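Local coordinates for protein ferric enterobactin receptor PIRA (Pseudomonas aeruginosa, PDB 5FP2) that probably takes up iron-loaded siderophores such as ferric enterobactin across the outer membrane, as a TonB-dependent receptor, at residues A[87-92]-A[534-539]; A[349-354]-A[375-380]; A[411-416]-A[435-440]; A[507-512]-A[561-566]. One frame throughout, in Å; residues are numbered along the deposited sequence.

Interaction 1. Residues A[87-92]-A[534-539]; sequences RGMGPE and FRNDYK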
loop_
_atom_site.group_PDB
_atom_site.type_symbol
_atom_site.label_atom_id
_atom_site.label_comp_id
_atom_site.label_asym_id
_atom_site.label_seq_id
_atom_site.Cartn_x
_atom_site.Cartn_y
_atom_site.Cartn_z
ATOM N N ARG A 87 10.468 1.233 6.596
ATOM C CA ARG A 87 11.817 1.728 6.802
ATOM C C ARG A 87 11.893 2.457 8.149
ATOM O O ARG A 87 12.580 3.471 8.291
ATOM C CB ARG A 87 12.198 2.644 5.624
ATOM C CG ARG A 87 12.653 1.907 4.358
ATOM C CD ARG A 87 13.681 2.696 3.524
ATOM N NE ARG A 87 14.174 1.978 2.333
ATOM C CZ ARG A 87 14.760 2.578 1.300
ATOM N NH1 ARG A 87 15.057 3.874 1.366
ATOM N NH2 ARG A 87 15.034 1.890 0.201
ATOM N N GLY A 88 11.132 1.959 9.120
ATOM C CA GLY A 88 11.233 2.432 10.501
ATOM C C GLY A 88 10.462 3.709 10.793
ATOM O O GLY A 88 10.472 4.211 11.913
ATOM N N MET A 89 9.789 4.244 9.788
ATOM C CA MET A 89 9.377 5.638 9.831
ATOM C C MET A 89 8.040 5.810 10.557
ATOM O O MET A 89 7.605 6.935 10.824
ATOM C CB MET A 89 9.277 6.187 8.405
ATOM C CG MET A 89 10.628 6.506 7.785
ATOM S SD MET A 89 11.533 7.651 8.835
ATOM C CE MET A 89 10.658 9.185 8.526
ATOM N N GLY A 90 7.376 4.692 10.842
ATOM C CA GLY A 90 6.047 4.711 11.443
ATOM C C GLY A 90 4.945 4.604 10.402
ATOM O O GLY A 90 5.200 4.815 9.202
ATOM N N PRO A 91 3.723 4.231 10.855
ATOM C CA PRO A 91 2.557 4.032 10.009
ATOM C C PRO A 91 2.126 5.341 9.382
ATOM O O PRO A 91 1.822 5.390 8.190
ATOM C CB PRO A 91 1.482 3.524 10.980
ATOM C CG PRO A 91 2.198 3.091 12.202
ATOM C CD PRO A 91 3.432 3.930 12.266
ATOM N N GLU A 92 2.126 6.401 10.186
ATOM C CA GLU A 92 1.568 7.684 9.765
ATOM C C GLU A 92 2.339 8.232 8.572
ATOM O O GLU A 92 2.025 9.298 8.060
ATOM C CB GLU A 92 1.575 8.689 10.929
ATOM C CG GLU A 92 2.963 9.129 11.398
ATOM C CD GLU A 92 3.565 8.222 12.461
ATOM O OE1 GLU A 92 3.066 7.083 12.619
ATOM O OE2 GLU A 92 4.533 8.654 13.139
ATOM N N PHE A 534 19.852 1.914 3.272
ATOM C CA PHE A 534 19.092 3.145 3.440
ATOM C C PHE A 534 19.468 3.832 4.745
ATOM O O PHE A 534 20.105 3.190 5.662
ATOM C CB PHE A 534 17.613 2.861 3.384
ATOM C CG PHE A 534 17.107 2.035 4.530
ATOM C CD1 PHE A 534 17.080 0.647 4.444
ATOM C CD2 PHE A 534 16.517 2.638 5.626
ATOM C CE1 PHE A 534 16.462 -0.120 5.428
ATOM C CE2 PHE A 534 15.892 1.881 6.606
ATOM C CZ PHE A 534 15.881 0.499 6.519
ATOM N N ARG A 535 19.292 5.162 4.731
ATOM C CA ARG A 535 19.446 5.960 5.932
ATOM C C ARG A 535 18.466 7.138 5.826
ATOM O O ARG A 535 18.425 7.822 4.806
ATOM C CB ARG A 535 20.902 6.436 6.075
ATOM C CG ARG A 535 21.131 7.216 7.360
ATOM C CD ARG A 535 22.040 8.412 7.165
ATOM N NE ARG A 535 22.275 9.115 8.421
ATOM C CZ ARG A 535 23.217 8.779 9.298
ATOM N NH1 ARG A 535 24.010 7.742 9.064
ATOM N NH2 ARG A 535 23.385 9.495 10.403
ATOM N N ASN A 536 17.596 7.277 6.823
ATOM C CA ASN A 536 16.695 8.426 6.908
ATOM C C ASN A 536 17.013 9.235 8.168
ATOM O O ASN A 536 17.217 8.657 9.243
ATOM C CB ASN A 536 15.232 7.979 6.937
ATOM C CG ASN A 536 14.844 7.117 5.740
ATOM O OD1 ASN A 536 15.486 7.146 4.680
ATOM N ND2 ASN A 536 13.722 6.411 5.879
ATOM N N ASP A 537 17.127 10.557 8.020
ATOM C CA ASP A 537 17.436 11.451 9.140
ATOM C C ASP A 537 16.257 12.396 9.358
ATOM O O ASP A 537 16.068 13.326 8.576
ATOM C CB ASP A 537 18.665 12.306 8.825
ATOM C CG ASP A 537 19.933 11.487 8.616
ATOM O OD1 ASP A 537 20.061 10.876 7.525
ATOM O OD2 ASP A 537 20.860 11.611 9.458
ATOM N N TYR A 538 15.492 12.203 10.429
ATOM C CA TYR A 538 14.222 12.910 10.560
ATOM C C TYR A 538 14.070 13.706 11.856
ATOM O O TYR A 538 14.638 13.364 12.889
ATOM C CB TYR A 538 13.055 11.940 10.380
ATOM C CG TYR A 538 13.000 10.834 11.406
ATOM C CD1 TYR A 538 13.703 9.656 11.209
ATOM C CD2 TYR A 538 12.226 10.953 12.554
ATOM C CE1 TYR A 538 13.636 8.627 12.123
ATOM C CE2 TYR A 538 12.107 9.910 13.450
ATOM C CZ TYR A 538 12.813 8.752 13.232
ATOM O OH TYR A 538 12.804 7.760 14.187
ATOM N N LYS A 539 13.272 14.767 11.784
ATOM C CA LYS A 539 13.077 15.682 12.908
ATOM C C LYS A 539 11.709 15.468 13.589
ATOM O O LYS A 539 11.542 14.546 14.391
ATOM C CB LYS A 539 13.202 17.130 12.425
ATOM C CG LYS A 539 14.627 17.587 12.223
ATOM C CD LYS A 539 14.735 18.921 11.504
ATOM C CE LYS A 539 16.220 19.240 11.303
ATOM N NZ LYS A 539 16.512 20.305 10.303
#
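Arg87 and Phe534 lie flat against each other where the plug meets the inner wall of the barrel, the plug-in-barrel interface characteristic of TonB-dependent receptors. The loop 87-92 belongs to the plug, and 534-538 is the end of a barrel strand. The two side chains run head to tail, the guanidinium tilted just 13° from the ring. Because of this slip the ring carries the aliphatic part of the arginine: CD of Arg87 sits 3.7 Å from the centroid of the Phe534 ring, 20° off its normal, as a CH-pi contact. The guanidinium runs on beyond the ring, and CB of Phe534 lies 3.3 Å above the plane of the Arg87 guanidinium, toward its rim. Phe534 offers its face this way because CG stands between its backbone N and carbonyl carbon (chi1 66°). An arginine suits a buried place here since its long shaft packs while its end is paired elsewhere, NH2 with Glu517 and NE with Glu573 in salt bridges to the barrel wall.

Farther along, Gly88 takes a positive phi, easy for glycine, and the chain turns to bring in Met89. Bent at both chi2 and chi3, the flexible thioether comes toward strand 527-538, past the side chain of Asn536, and reaches Tyr538. Met89 also runs antiparallel to the tyrosine side chain, in a Met-aromatic contact that is oblique to the ring. SD of Met89 lies 3.8 Å from CD1 of Tyr538, and the terminal CE of Met89 is 4.1 Å from Tyr538 CG.

Interaction 2. Residues A[349-354]-A[375-380]; sequences ENYRLS and WNKETL
The carbonyl oxygen of Glu349 is gripped twice by Thr379: its N lies 2.9 Å from Glu349 O and its OG1 3.2 Å from the same atom. The pair lies in an antiparallel beta hairpin of the barrel wall, strands 345-361 and 367-381. With chi1 at 56°, the threonine hydroxyl stands between its own N and carbonyl carbon and can add a side-chain bond to the ladder, which Tyr351 with Lys377 and Leu353 with Trp375 continue as hydrogen-bonded pairs.

On the face bearing Asn350, Arg352, Asn376 and Glu378, polar groups run side by side. NE of Arg352 donates to OD1 of Asn376 over 3.3 Å. The acceptor sits at the guanidinium edge, although the guanidinium and amide planes are nearly perpendicular (88°). Arginine can serve two partners here, for NH1 forms a salt bridge to Asp318 on the neighbouring strand 309-323.

On the face of Tyr351, Leu353 and Trp375, which also bears Glu349, Lys377 and Thr379, the apolar groups are consistent with an outward, membrane-facing surface. Trp375 meets two residues of the other strand obliquely: its CZ3 is 3.9 Å from CB of Tyr351, and its CE3 is 4.0 Å from CD1 of Leu353.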
loop_
_atom_site.group_PDB
_atom_site.type_symbol
_atom_site.label_atom_id
_atom_site.label_comp_id
_atom_site.label_asym_id
_atom_site.label_seq_id
_atom_site.Cartn_x
_atom_site.Cartn_y
_atom_site.Cartn_z
ATOM N N GLU A 349 -14.794 14.239 6.144
ATOM C CA GLU A 349 -14.985 14.278 4.696
ATOM C C GLU A 349 -13.840 14.895 3.919
ATOM O O GLU A 349 -13.421 16.016 4.214
ATOM C CB GLU A 349 -16.222 15.086 4.381
ATOM C CG GLU A 349 -17.228 15.024 5.504
ATOM C CD GLU A 349 -18.501 15.681 5.126
ATOM O OE1 GLU A 349 -18.517 16.319 4.054
ATOM O OE2 GLU A 349 -19.462 15.529 5.897
ATOM N N ASN A 350 -13.490 14.248 2.810
ATOM C CA ASN A 350 -12.432 14.723 1.933
ATOM C C ASN A 350 -12.906 15.076 0.545
ATOM O O ASN A 350 -13.483 14.244 -0.141
ATOM C CB ASN A 350 -11.346 13.662 1.800
ATOM C CG ASN A 350 -10.392 13.686 2.962
ATOM O OD1 ASN A 350 -9.504 14.544 3.039
ATOM N ND2 ASN A 350 -10.640 12.817 3.935
ATOM N N TYR A 351 -12.488 16.238 0.071
ATOM C CA TYR A 351 -12.604 16.552 -1.333
ATOM C C TYR A 351 -11.206 16.577 -1.933
ATOM O O TYR A 351 -10.302 17.122 -1.330
ATOM C CB TYR A 351 -13.310 17.908 -1.500
ATOM C CG TYR A 351 -14.570 18.036 -0.661
ATOM C CD1 TYR A 351 -14.500 18.276 0.710
ATOM C CD2 TYR A 351 -15.816 17.839 -1.221
ATOM C CE1 TYR A 351 -15.640 18.340 1.490
ATOM C CE2 TYR A 351 -16.958 17.902 -0.452
ATOM C CZ TYR A 351 -16.862 18.139 0.902
ATOM O OH TYR A 351 -18.013 18.242 1.652
ATOM N N ARG A 352 -11.033 15.976 -3.106
ATOM C CA ARG A 352 -9.761 15.999 -3.810
ATOM C C ARG A 352 -9.923 16.304 -5.308
ATOM O O ARG A 352 -10.803 15.753 -5.974
ATOM C CB ARG A 352 -9.059 14.647 -3.634
ATOM C CG ARG A 352 -8.189 14.519 -2.386
ATOM C CD ARG A 352 -8.280 13.129 -1.758
ATOM N NE ARG A 352 -7.557 13.037 -0.478
ATOM C CZ ARG A 352 -7.840 12.173 0.501
ATOM N NH1 ARG A 352 -8.883 11.350 0.389
ATOM N NH2 ARG A 352 -7.127 12.173 1.626
ATOM N N LEU A 353 -9.026 17.138 -5.836
ATOM C CA LEU A 353 -8.822 17.271 -7.277
ATOM C C LEU A 353 -7.356 17.062 -7.653
ATOM O O LEU A 353 -6.462 17.289 -6.844
ATOM C CB LEU A 353 -9.269 18.654 -7.735
ATOM C CG LEU A 353 -10.772 18.936 -7.657
ATOM C CD1 LEU A 353 -11.029 20.427 -7.781
ATOM C CD2 LEU A 353 -11.521 18.170 -8.735
ATOM N N SER A 354 -7.102 16.582 -8.864
ATOM C CA SER A 354 -5.767 16.086 -9.219
ATOM C C SER A 354 -5.558 16.158 -10.723
ATOM O O SER A 354 -6.438 15.801 -11.498
ATOM C CB SER A 354 -5.582 14.637 -8.751
ATOM O OG SER A 354 -6.060 14.465 -7.427
ATOM N N TRP A 375 -5.343 19.431 -5.273
ATOM C CA TRP A 375 -6.065 20.271 -4.338
ATOM C C TRP A 375 -6.942 19.380 -3.475
ATOM O O TRP A 375 -7.622 18.488 -3.978
ATOM C CB TRP A 375 -6.932 21.302 -5.084
ATOM C CG TRP A 375 -7.816 22.100 -4.194
ATOM C CD1 TRP A 375 -7.523 23.301 -3.622
ATOM C CD2 TRP A 375 -9.099 21.717 -3.697
ATOM N NE1 TRP A 375 -8.564 23.715 -2.832
ATOM C CE2 TRP A 375 -9.551 22.764 -2.866
ATOM C CE3 TRP A 375 -9.942 20.623 -3.924
ATOM C CZ2 TRP A 375 -10.820 22.758 -2.272
ATOM C CZ3 TRP A 375 -11.204 20.613 -3.329
ATOM C CH2 TRP A 375 -11.618 21.663 -2.496
ATOM N N ASN A 376 -7.041 19.727 -2.203
ATOM C CA ASN A 376 -7.425 18.768 -1.183
ATOM C C ASN A 376 -8.083 19.524 -0.041
ATOM O O ASN A 376 -7.493 20.445 0.521
ATOM C CB ASN A 376 -6.172 18.047 -0.678
ATOM C CG ASN A 376 -6.441 16.607 -0.262
ATOM O OD1 ASN A 376 -5.682 15.695 -0.623
ATOM N ND2 ASN A 376 -7.429 16.416 0.613
ATOM N N LYS A 377 -9.299 19.144 0.318
ATOM C CA LYS A 377 -9.921 19.716 1.496
ATOM C C LYS A 377 -10.345 18.580 2.399
ATOM O O LYS A 377 -10.824 17.567 1.911
ATOM C CB LYS A 377 -11.131 20.557 1.090
ATOM C CG LYS A 377 -11.737 21.387 2.212
ATOM C CD LYS A 377 -12.774 22.346 1.650
ATOM C CE LYS A 377 -13.648 22.982 2.723
ATOM N NZ LYS A 377 -14.737 23.834 2.153
ATOM N N GLU A 378 -10.137 18.728 3.703
ATOM C CA GLU A 378 -10.670 17.771 4.663
ATOM C C GLU A 378 -11.393 18.484 5.786
ATOM O O GLU A 378 -10.925 19.506 6.285
ATOM C CB GLU A 378 -9.573 16.915 5.254
ATOM C CG GLU A 378 -8.272 16.962 4.479
ATOM C CD GLU A 378 -7.131 16.428 5.302
ATOM O OE1 GLU A 378 -6.728 17.132 6.260
ATOM O OE2 GLU A 378 -6.756 15.252 5.066
ATOM N N THR A 379 -12.575 17.977 6.121
ATOM C CA THR A 379 -13.401 18.569 7.154
ATOM C C THR A 379 -13.671 17.528 8.229
ATOM O O THR A 379 -13.890 16.361 7.928
ATOM C CB THR A 379 -14.746 19.002 6.579
ATOM O OG1 THR A 379 -15.352 17.866 5.955
ATOM C CG2 THR A 379 -14.568 20.103 5.545
ATOM N N LEU A 380 -13.708 17.973 9.478
ATOM C CA LEU A 380 -13.992 17.090 10.594
ATOM C C LEU A 380 -15.041 17.693 11.514
ATOM O O LEU A 380 -14.884 18.814 12.004
ATOM C CB LEU A 380 -12.724 16.827 11.394
ATOM C CG LEU A 380 -12.964 15.981 12.645
ATOM C CD1 LEU A 380 -13.013 14.510 12.268
ATOM C CD2 LEU A 380 -11.900 16.241 13.696
#

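Interaction 3. Residues A[411-416]-A[435-440]; sequences AEIRAL and RLDDHS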
loop_
_atom_site.group_PDB
_atom_site.type_symbol
_atom_site.label_atom_id
_atom_site.label_comp_id
_atom_site.label_asym_id
_atom_site.label_seq_id
_atom_site.Cartn_x
_atom_site.Cartn_y
_atom_site.Cartn_z
ATOM N N ALA A 411 -9.209 22.096 6.686
ATOM C CA ALA A 411 -7.838 22.254 6.223
ATOM C C ALA A 411 -7.860 22.098 4.705
ATOM O O ALA A 411 -8.569 21.242 4.175
ATOM C CB ALA A 411 -6.937 21.203 6.857
ATOM N N GLU A 412 -7.112 22.946 4.007
ATOM C CA GLU A 412 -6.975 22.837 2.558
ATOM C C GLU A 412 -5.516 22.521 2.241
ATOM O O GLU A 412 -4.620 22.915 2.989
ATOM C CB GLU A 412 -7.397 24.146 1.874
ATOM C CG GLU A 412 -8.821 24.594 2.214
ATOM C CD GLU A 412 -9.491 25.452 1.137
ATOM O OE1 GLU A 412 -8.853 26.382 0.592
ATOM O OE2 GLU A 412 -10.688 25.233 0.862
ATOM N N ILE A 413 -5.278 21.792 1.153
ATOM C CA ILE A 413 -3.918 21.488 0.706
ATOM C C ILE A 413 -3.801 21.789 -0.781
ATOM O O ILE A 413 -4.623 21.335 -1.570
ATOM C CB ILE A 413 -3.565 20.001 0.926
ATOM C CG1 ILE A 413 -3.507 19.667 2.423
ATOM C CG2 ILE A 413 -2.241 19.649 0.256
ATOM C CD1 ILE A 413 -4.834 19.192 3.000
ATOM N N ARG A 414 -2.812 22.593 -1.157
ATOM C CA ARG A 414 -2.479 22.789 -2.563
ATOM C C ARG A 414 -1.100 22.207 -2.826
ATOM O O ARG A 414 -0.214 22.301 -1.975
ATOM C CB ARG A 414 -2.488 24.282 -2.904
ATOM C CG ARG A 414 -3.885 24.866 -2.979
ATOM C CD ARG A 414 -3.908 26.388 -3.102
ATOM N NE ARG A 414 -5.283 26.900 -3.008
ATOM C CZ ARG A 414 -5.853 27.298 -1.872
ATOM N NH1 ARG A 414 -5.158 27.282 -0.735
ATOM N NH2 ARG A 414 -7.099 27.746 -1.873
ATOM N N ALA A 415 -0.892 21.630 -4.005
ATOM C CA ALA A 415 0.462 21.228 -4.381
ATOM C C ALA A 415 0.706 21.257 -5.885
ATOM O O ALA A 415 -0.223 21.095 -6.692
ATOM C CB ALA A 415 0.799 19.856 -3.803
ATOM N N LEU A 416 1.952 21.564 -6.238
ATOM C CA LEU A 416 2.507 21.237 -7.542
ATOM C C LEU A 416 3.634 20.262 -7.337
ATOM O O LEU A 416 4.378 20.391 -6.370
ATOM C CB LEU A 416 3.132 22.461 -8.199
ATOM C CG LEU A 416 2.244 23.523 -8.790
ATOM C CD1 LEU A 416 1.357 24.095 -7.698
ATOM C CD2 LEU A 416 3.159 24.572 -9.404
ATOM N N ARG A 435 8.616 19.107 -5.321
ATOM C CA ARG A 435 7.201 19.172 -4.998
ATOM C C ARG A 435 6.934 20.266 -3.986
ATOM O O ARG A 435 7.419 20.186 -2.840
ATOM C CB ARG A 435 6.700 17.845 -4.429
ATOM C CG ARG A 435 5.220 17.872 -4.042
ATOM C CD ARG A 435 4.759 16.579 -3.393
ATOM N NE ARG A 435 3.414 16.668 -2.825
ATOM C CZ ARG A 435 2.316 16.159 -3.383
ATOM N NH1 ARG A 435 2.377 15.524 -4.546
ATOM N NH2 ARG A 435 1.143 16.284 -2.776
ATOM N N LEU A 436 6.054 21.198 -4.352
ATOM C CA LEU A 436 5.584 22.224 -3.425
ATOM C C LEU A 436 4.257 21.841 -2.800
ATOM O O LEU A 436 3.285 21.624 -3.500
ATOM C CB LEU A 436 5.431 23.563 -4.139
ATOM C CG LEU A 436 4.870 24.676 -3.260
ATOM C CD1 LEU A 436 5.668 24.805 -1.967
ATOM C CD2 LEU A 436 4.888 25.980 -4.039
ATOM N N ASP A 437 4.230 21.726 -1.478
ATOM C CA ASP A 437 2.996 21.418 -0.765
ATOM C C ASP A 437 2.635 22.611 0.103
ATOM O O ASP A 437 3.356 22.929 1.045
ATOM C CB ASP A 437 3.165 20.168 0.113
ATOM C CG ASP A 437 2.663 18.895 -0.564
ATOM O OD1 ASP A 437 1.427 18.758 -0.745
ATOM O OD2 ASP A 437 3.505 18.031 -0.908
ATOM N N ASP A 438 1.536 23.286 -0.221
ATOM C CA ASP A 438 1.092 24.404 0.599
ATOM C C ASP A 438 -0.068 23.997 1.479
ATOM O O ASP A 438 -1.098 23.535 0.992
ATOM C CB ASP A 438 0.699 25.606 -0.256
ATOM C CG ASP A 438 0.287 26.795 0.585
ATOM O OD1 ASP A 438 0.880 26.990 1.668
ATOM O OD2 ASP A 438 -0.634 27.527 0.169
ATOM N N HIS A 439 0.079 24.236 2.773
ATOM C CA HIS A 439 -0.895 23.773 3.749
ATOM C C HIS A 439 -1.567 24.956 4.431
ATOM O O HIS A 439 -0.921 25.950 4.742
ATOM C CB HIS A 439 -0.195 22.896 4.783
ATOM C CG HIS A 439 -1.126 22.030 5.569
ATOM N ND1 HIS A 439 -1.948 22.529 6.554
ATOM C CD2 HIS A 439 -1.342 20.694 5.538
ATOM C CE1 HIS A 439 -2.653 21.542 7.079
ATOM N NE2 HIS A 439 -2.306 20.419 6.477
ATOM N N SER A 440 -2.864 24.847 4.678
ATOM C CA SER A 440 -3.631 25.982 5.163
ATOM C C SER A 440 -3.205 26.382 6.573
ATOM O O SER A 440 -3.121 27.564 6.884
ATOM C CB SER A 440 -5.120 25.655 5.139
ATOM O OG SER A 440 -5.397 24.529 5.947
#
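Asp438 and Arg414 face each other across two backbone bonds: N of Arg414 lies 2.9 Å from O of Asp438, and N of Asp438 lies 2.7 Å from O of Arg414. Asp438 has the most surface buried here, yet its carboxylate makes no direct ion pair with the opposite arginine. CG is anti to the backbone N (chi1 -178°), and OD2 of Asp438 stays 4.6 Å from NH1 of Arg414, a distance at which the opposite charges may still attract weakly. The arginine turns its NH2 instead to OE1 of Glu412, two residues back on the same strand, in a weak bond.

Leu416 is next in buried area. It pairs with Leu436 through backbone bonds in both directions, with N of Leu436 2.7 Å from O of Leu416. Their side chains share the face of Arg414 and Asp438, and Leu436 also packs on Leu444 and Trp446 of the following strand. The strands follow one another round the transmembrane barrel in chain order, as an up-and-down antiparallel meander in which hairpin 408-423/428-439 is one step.

Ser440, just past the end of strand 428-439, prolongs the pairing with its small hydroxyl: N of Glu412 donates to OG of Ser440 at 3.0 Å, while N of Ser440 donates to O of Glu412 at 3.1 Å. On the opposite face the small Ala415 lies against the salt-bridged pair Arg435 and Asp437. Its CB fits 3.6 Å above the plane of the Arg435 guanidinium, toward the rim. NH2 of Arg435 meets the syn lone pair of Asp437 OD1 at 3.2 Å, and NH1 pairs with Glu374.

Interaction 4. Residues A[507-512]-A[561-566]; sequences NLDAET and WSNAKK
Asp509 and Asn563 are joined by two hydrogen bonds, the polar half of this contact. The amide of Asn563 acts as acceptor and donor at once toward the backbone of a single residue. Its OD1 receives the N-H of Asp509 at 3.0 Å from Asp509 N, nearly straight at 173°, in the carbonyl plane and on a lone pair. Its ND2 gives to O of Asp509 at 2.8 Å, less ideally, with the donor tilted 28° from the plane of that carbonyl. Asparagine suits the place because its side-chain amide offers the same C=O and N-H groups as a neighbouring strand would, and it thereby bridges backbones too far apart to pair directly. ND2 also donates to O of Asn540, in the turn after strand 527-538, so one amide ties two further pieces of chain together.

The apolar half is made by Leu508. Its two methyl branches divide the work: CD1 lies 4.0 Å from CB of Trp561, while CD2 comes 3.5 Å from O of Trp561 and 3.7 Å from C of Ser562. The branched leucine therefore packs on backbone as much as on side chain, and Ile542 adds to this apolar cluster by touching both Leu508 and Trp561. The carbonyl of Trp561 is satisfied by ND2 of Asn505.

The two kinds of contact join long loops, one carrying strand 559-563 of a small four-stranded sheet, at one end of the 22-stranded barrel, probably the extracellular end, as the long loops of TonB-dependent receptors are.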
loop_
_atom_site.group_PDB
_atom_site.type_symbol
_atom_site.label_atom_id
_atom_site.label_comp_id
_atom_site.label_asym_id
_atom_site.label_seq_id
_atom_site.Cartn_x
_atom_site.Cartn_y
_atom_site.Cartn_z
ATOM N N ASN A 507 0.828 24.842 17.782
ATOM C CA ASN A 507 2.169 25.248 17.412
ATOM C C ASN A 507 3.028 24.065 16.979
ATOM O O ASN A 507 4.255 24.117 17.094
ATOM C CB ASN A 507 2.843 25.970 18.578
ATOM C CG ASN A 507 1.902 26.906 19.317
ATOM O OD1 ASN A 507 1.204 26.488 20.240
ATOM N ND2 ASN A 507 1.970 28.193 18.998
ATOM N N LEU A 508 2.396 22.991 16.507
ATOM C CA LEU A 508 3.145 21.814 16.056
ATOM C C LEU A 508 3.913 22.182 14.789
ATOM O O LEU A 508 3.465 23.013 14.007
ATOM C CB LEU A 508 2.212 20.630 15.773
ATOM C CG LEU A 508 1.822 19.670 16.905
ATOM C CD1 LEU A 508 0.851 18.628 16.370
ATOM C CD2 LEU A 508 3.018 18.985 17.542
ATOM N N ASP A 509 5.100 21.614 14.627
ATOM C CA ASP A 509 5.811 21.669 13.350
ATOM C C ASP A 509 5.630 20.339 12.625
ATOM O O ASP A 509 5.447 19.302 13.255
ATOM C CB ASP A 509 7.303 21.954 13.575
ATOM C CG ASP A 509 7.562 23.364 14.078
ATOM O OD1 ASP A 509 6.839 24.295 13.672
ATOM O OD2 ASP A 509 8.502 23.550 14.877
ATOM N N ALA A 510 5.663 20.366 11.298
ATOM C CA ALA A 510 5.623 19.131 10.529
ATOM C C ALA A 510 6.916 18.368 10.752
ATOM O O ALA A 510 7.981 18.965 10.798
ATOM C CB ALA A 510 5.438 19.431 9.053
ATOM N N GLU A 511 6.802 17.059 10.962
ATOM C CA GLU A 511 7.903 16.141 10.742
ATOM C C GLU A 511 8.570 16.432 9.403
ATOM O O GLU A 511 7.902 16.552 8.384
ATOM C CB GLU A 511 7.411 14.690 10.792
ATOM C CG GLU A 511 8.519 13.635 10.727
ATOM C CD GLU A 511 8.013 12.218 10.965
ATOM O OE1 GLU A 511 6.764 12.025 10.896
ATOM O OE2 GLU A 511 8.861 11.312 11.210
ATOM N N THR A 512 9.891 16.588 9.420
ATOM C CA THR A 512 10.689 16.516 8.200
ATOM C C THR A 512 11.662 15.368 8.277
ATOM O O THR A 512 12.043 14.945 9.364
ATOM C CB THR A 512 11.507 17.789 7.980
ATOM O OG1 THR A 512 10.852 18.887 8.621
ATOM C CG2 THR A 512 11.668 18.066 6.495
ATOM N N TRP A 561 0.074 16.648 22.020
ATOM C CA TRP A 561 0.866 16.244 20.871
ATOM C C TRP A 561 2.091 17.135 20.752
ATOM O O TRP A 561 2.000 18.362 20.865
ATOM C CB TRP A 561 0.055 16.328 19.581
ATOM C CG TRP A 561 -1.061 15.341 19.506
ATOM C CD1 TRP A 561 -2.388 15.592 19.712
ATOM C CD2 TRP A 561 -0.967 13.960 19.138
ATOM N NE1 TRP A 561 -3.121 14.446 19.529
ATOM C CE2 TRP A 561 -2.269 13.424 19.196
ATOM C CE3 TRP A 561 0.092 13.122 18.777
ATOM C CZ2 TRP A 561 -2.542 12.092 18.901
ATOM C CZ3 TRP A 561 -0.174 11.791 18.512
ATOM C CH2 TRP A 561 -1.489 11.296 18.551
ATOM N N SER A 562 3.227 16.517 20.446
ATOM C CA SER A 562 4.498 17.198 20.567
ATOM C C SER A 562 5.430 16.856 19.423
ATOM O O SER A 562 5.153 15.961 18.628
ATOM C CB SER A 562 5.132 16.834 21.897
ATOM O OG SER A 562 4.429 17.471 22.943
ATOM N N ASN A 563 6.509 17.624 19.318
ATOM C CA ASN A 563 7.534 17.375 18.324
ATOM C C ASN A 563 8.709 16.626 18.938
ATOM O O ASN A 563 9.260 17.030 19.967
ATOM C CB ASN A 563 7.992 18.692 17.699
ATOM C CG ASN A 563 6.957 19.279 16.761
ATOM O OD1 ASN A 563 6.491 20.398 16.957
ATOM N ND2 ASN A 563 6.601 18.530 15.730
ATOM N N ALA A 564 9.073 15.510 18.319
ATOM C CA ALA A 564 10.176 14.692 18.804
ATOM C C ALA A 564 11.476 15.292 18.318
ATOM O O ALA A 564 11.526 15.877 17.243
ATOM C CB ALA A 564 10.041 13.268 18.301
ATOM N N LYS A 565 12.527 15.122 19.116
ATOM C CA LYS A 565 13.882 15.560 18.751
ATOM C C LYS A 565 14.514 14.632 17.717
ATOM O O LYS A 565 13.984 13.559 17.419
ATOM C CB LYS A 565 14.780 15.644 19.986
ATOM C CG LYS A 565 14.090 16.180 21.233
ATOM C CD LYS A 565 13.064 17.270 20.926
ATOM C CE LYS A 565 12.608 17.987 22.196
ATOM N NZ LYS A 565 12.358 19.441 21.993
ATOM N N LYS A 566 15.640 15.059 17.159
ATOM C CA LYS A 566 16.185 14.415 15.965
ATOM C C LYS A 566 16.348 12.915 16.149
ATOM O O LYS A 566 16.435 12.416 17.265
ATOM C CB LYS A 566 17.540 15.018 15.599
ATOM C CG LYS A 566 17.482 16.484 15.197
ATOM C CD LYS A 566 18.750 16.898 14.461
ATOM C CE LYS A 566 18.775 18.397 14.171
ATOM N NZ LYS A 566 19.814 19.125 14.963
#

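Overall arrangement
From the N terminus, the plug supplies the first segment, 87-92, whose partner 534-539 comes more than 440 residues later; interaction 1 thus closes a very long loop and ties plug to barrel. Within that span lie interactions 2 and 3, two short hairpin closures in series. Strands 367-381 and 408-423 are neighbours in the wall, and Asn376 O to Ile413 N, 2.7 Å, is a probable hydrogen bond linking the two. Interaction 4 crosses interaction 1, since 507-512 precedes 534-539 and 561-566 follows it. The two touch, with Lys539 N 2.7 Å from Thr512 O, so plug, wall and long loops meet in one region.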